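Long-range contact in acetylcholine-binding protein (Bulinus truncatus, PDB 2BJ0), which probably binds acetylcholine as a pentameric, soluble homologue of the ligand-binding domain of nicotinic acetylcholine receptors: residues I10-P18 / P76-D84. Residues are numbered along the deposited sequence; the frame is centred on the assembly and turned at random.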
loop_
_atom_site.group_PDB
_atom_site.type_symbol
_atom_site.label_atom_id
_atom_site.label_comp_id
_atom_site.label_asym_id
_atom_site.label_seq_id
_atom_site.Cartn_x
_atom_site.Cartn_y
_atom_site.Cartn_z
ATOM N N ILE A 10 14.235 19.737 -14.109
ATOM C CA ILE A 10 13.190 19.898 -13.088
ATOM C C ILE A 10 13.052 18.632 -12.237
ATOM O O ILE A 10 13.090 18.682 -11.019
ATOM C CB ILE A 10 11.849 20.273 -13.764
ATOM C CG1 ILE A 10 11.904 21.697 -14.339
ATOM C CG2 ILE A 10 10.660 20.126 -12.784
ATOM C CD1 ILE A 10 10.674 22.108 -15.118
ATOM N N THR A 11 12.914 17.476 -12.883
ATOM C CA THR A 11 12.882 16.238 -12.128
ATOM C C THR A 11 14.225 15.953 -11.441
ATOM O O THR A 11 14.291 15.513 -10.281
ATOM C CB THR A 11 12.492 15.132 -13.087
ATOM O OG1 THR A 11 11.245 15.506 -13.690
ATOM C CG2 THR A 11 12.195 13.831 -12.305
ATOM N N GLY A 12 15.316 16.234 -12.140
ATOM C CA GLY A 12 16.634 16.056 -11.557
ATOM C C GLY A 12 16.871 16.824 -10.287
ATOM O O GLY A 12 17.631 16.367 -9.438
ATOM N N GLU A 13 16.254 18.010 -10.185
ATOM C CA GLU A 13 16.374 18.884 -9.027
ATOM C C GLU A 13 15.247 18.659 -8.019
ATOM O O GLU A 13 15.169 19.359 -7.015
ATOM C CB GLU A 13 16.369 20.366 -9.487
ATOM C CG GLU A 13 17.637 20.708 -10.248
ATOM C CD GLU A 13 17.816 22.179 -10.600
ATOM O OE1 GLU A 13 16.910 23.006 -10.258
ATOM O OE2 GLU A 13 18.889 22.489 -11.210
ATOM N N SER A 14 14.389 17.670 -8.265
ATOM C CA SER A 14 13.169 17.553 -7.458
ATOM C C SER A 14 13.377 17.161 -5.974
ATOM O O SER A 14 12.457 17.269 -5.180
ATOM C CB SER A 14 12.196 16.601 -8.131
ATOM O OG SER A 14 12.748 15.309 -8.062
ATOM N N ASP A 15 14.562 16.710 -5.583
ATOM C CA ASP A 15 14.824 16.439 -4.175
ATOM C C ASP A 15 14.882 17.716 -3.335
ATOM O O ASP A 15 14.703 17.630 -2.134
ATOM C CB ASP A 15 16.148 15.683 -3.961
ATOM C CG ASP A 15 16.171 14.300 -4.621
ATOM O OD1 ASP A 15 15.124 13.624 -4.682
ATOM O OD2 ASP A 15 17.209 13.822 -5.128
ATOM N N VAL A 16 15.091 18.883 -3.949
ATOM C CA VAL A 16 15.448 20.084 -3.177
ATOM C C VAL A 16 14.496 21.260 -3.453
ATOM O O VAL A 16 14.093 21.485 -4.585
ATOM C CB VAL A 16 16.938 20.474 -3.442
ATOM C CG1 VAL A 16 17.306 21.846 -2.860
ATOM C CG2 VAL A 16 17.873 19.419 -2.863
ATOM N N ILE A 17 14.122 21.998 -2.422
ATOM C CA ILE A 17 13.222 23.118 -2.608
ATOM C C ILE A 17 13.872 24.042 -3.643
ATOM O O ILE A 17 15.072 24.273 -3.581
ATOM C CB ILE A 17 12.968 23.809 -1.253
ATOM C CG1 ILE A 17 11.841 24.817 -1.343
ATOM C CG2 ILE A 17 14.270 24.392 -0.657
ATOM C CD1 ILE A 17 11.529 25.445 0.001
ATOM N N PRO A 18 13.109 24.517 -4.620
ATOM C CA PRO A 18 13.650 25.395 -5.649
ATOM C C PRO A 18 13.720 26.833 -5.189
ATOM O O PRO A 18 12.734 27.562 -5.262
ATOM C CB PRO A 18 12.653 25.254 -6.793
ATOM C CG PRO A 18 11.392 24.857 -6.174
ATOM C CD PRO A 18 11.679 24.243 -4.838
ATOM N N PRO A 76 2.490 14.783 -13.288
ATOM C CA PRO A 76 2.509 13.999 -12.083
ATOM C C PRO A 76 3.400 14.706 -11.086
ATOM O O PRO A 76 4.442 15.258 -11.448
ATOM C CB PRO A 76 3.178 12.659 -12.516
ATOM C CG PRO A 76 2.993 12.603 -14.005
ATOM C CD PRO A 76 3.090 14.060 -14.428
ATOM N N VAL A 77 2.948 14.692 -9.852
ATOM C CA VAL A 77 3.643 15.174 -8.701
ATOM C C VAL A 77 5.060 14.662 -8.569
ATOM O O VAL A 77 5.926 15.386 -8.088
ATOM C CB VAL A 77 2.785 14.847 -7.457
ATOM C CG1 VAL A 77 3.588 14.451 -6.270
ATOM C CG2 VAL A 77 1.867 16.014 -7.146
ATOM N N SER A 78 5.322 13.424 -8.991
ATOM C CA SER A 78 6.667 12.866 -8.914
ATOM C C SER A 78 7.681 13.580 -9.822
ATOM O O SER A 78 8.876 13.344 -9.698
ATOM C CB SER A 78 6.628 11.391 -9.311
ATOM O OG SER A 78 6.203 11.300 -10.657
ATOM N N LYS A 79 7.220 14.434 -10.737
ATOM C CA LYS A 79 8.109 15.097 -11.706
ATOM C C LYS A 79 8.786 16.375 -11.184
ATOM O O LYS A 79 9.685 16.891 -11.823
ATOM C CB LYS A 79 7.363 15.407 -13.007
ATOM C CG LYS A 79 6.958 14.116 -13.750
ATOM C CD LYS A 79 8.174 13.278 -14.037
ATOM C CE LYS A 79 7.813 11.791 -14.098
ATOM N NZ LYS A 79 9.046 10.980 -14.256
ATOM N N MET A 80 8.364 16.876 -10.037
ATOM C CA MET A 80 8.997 18.087 -9.494
ATOM C C MET A 80 8.941 18.123 -7.982
ATOM O O MET A 80 8.235 17.326 -7.375
ATOM C CB MET A 80 8.315 19.316 -10.073
ATOM C CG MET A 80 6.876 19.410 -9.678
ATOM S SD MET A 80 6.201 21.047 -10.046
ATOM C CE MET A 80 6.030 20.819 -11.815
ATOM N N TRP A 81 9.714 19.011 -7.366
ATOM C CA TRP A 81 9.588 19.229 -5.946
ATOM C C TRP A 81 8.184 19.750 -5.676
ATOM O O TRP A 81 7.683 20.598 -6.429
ATOM C CB TRP A 81 10.608 20.269 -5.506
ATOM C CG TRP A 81 10.535 20.593 -4.056
ATOM C CD1 TRP A 81 11.220 19.988 -3.061
ATOM C CD2 TRP A 81 9.733 21.610 -3.438
ATOM N NE1 TRP A 81 10.900 20.559 -1.854
ATOM C CE2 TRP A 81 9.975 21.550 -2.060
ATOM C CE3 TRP A 81 8.800 22.556 -3.918
ATOM C CZ2 TRP A 81 9.354 22.417 -1.142
ATOM C CZ3 TRP A 81 8.184 23.427 -3.009
ATOM C CH2 TRP A 81 8.464 23.346 -1.643
ATOM N N THR A 82 7.569 19.252 -4.597
ATOM C CA THR A 82 6.292 19.771 -4.084
ATOM C C THR A 82 6.429 19.928 -2.577
ATOM O O THR A 82 7.269 19.269 -1.940
ATOM C CB THR A 82 5.078 18.843 -4.416
ATOM O OG1 THR A 82 5.351 17.517 -3.947
ATOM C CG2 THR A 82 4.890 18.688 -5.942
ATOM N N PRO A 83 5.659 20.841 -1.988
ATOM C CA PRO A 83 5.806 21.111 -0.546
ATOM C C PRO A 83 5.585 19.859 0.301
ATOM O O PRO A 83 4.647 19.114 0.053
ATOM C CB PRO A 83 4.692 22.132 -0.280
ATOM C CG PRO A 83 4.589 22.888 -1.589
ATOM C CD PRO A 83 4.678 21.753 -2.628
ATOM N N ASP A 84 6.420 19.651 1.311
ATOM C CA ASP A 84 6.212 18.539 2.236
ATOM C C ASP A 84 5.281 18.950 3.375
ATOM O O ASP A 84 5.651 18.858 4.538
ATOM C CB ASP A 84 7.549 18.024 2.771
ATOM C CG ASP A 84 8.283 19.061 3.624
ATOM O OD1 ASP A 84 8.143 20.280 3.307
ATOM O OD2 ASP A 84 8.978 18.751 4.627
HETATM O O HOH W 1 11.919 20.374 -9.169
#
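Lys-79 presents its carbonyl to the last turn of the N-terminal helix, where Thr-11 meets it with the hydroxyl, OG1 to O 2.8 Å. That single hydroxyl proton also has Leu-7 O, one turn back, within reach. The CA of Thr-11 adds a bent CA-H...O contact to the same carbonyl, 3.3 Å from Lys-79 O, while the lysine chain, bent at its second torsion, brings CD alongside the threonine OG1. At Met-80 the meeting is apolar: CB lies against CG2 of Ile-10 at 3.7 Å, and the two side chains lie side by side. Met-80 also packs on Val-102, Val-104 and Val-110 of the sandwich strands.

Trp-81 opens the Trp-Thr-Pro-Asp sequence, the WxPD signature of Cys-loop receptor ligand-binding domains, and here it joins the N-terminal helix and the chain leaving it to the immunoglobulin-like β-sandwich. Its backbone N donates to a water that in turn donates to Ile-10 O, so the link to the helix end is indirect. Ser-14 sets CB 3.5 Å from that same Trp-81 N; its OG is turned back to share Thr-11 O with Ser-14 N. With CG anti to the backbone N (chi1 178°), the indole reaches along the 10-18 segment. Ser-14 O sits in the ring plane at the edge. Over one face, CA of Ile-17 makes a CH-π contact 3.6 Å from the centroid of the five-membered ring, 11° off the normal, and Pro-18 CD stands 3.5 Å from CE3. On that same face Ile-17 lays CG1 over the six-membered ring, 3.5 Å from CZ2. Pro-83 puts its N over the opposite face, and the carboxylate of Asp-84 turns elsewhere, taking hydrogen bonds with Ser-141, Thr-143 and His-144.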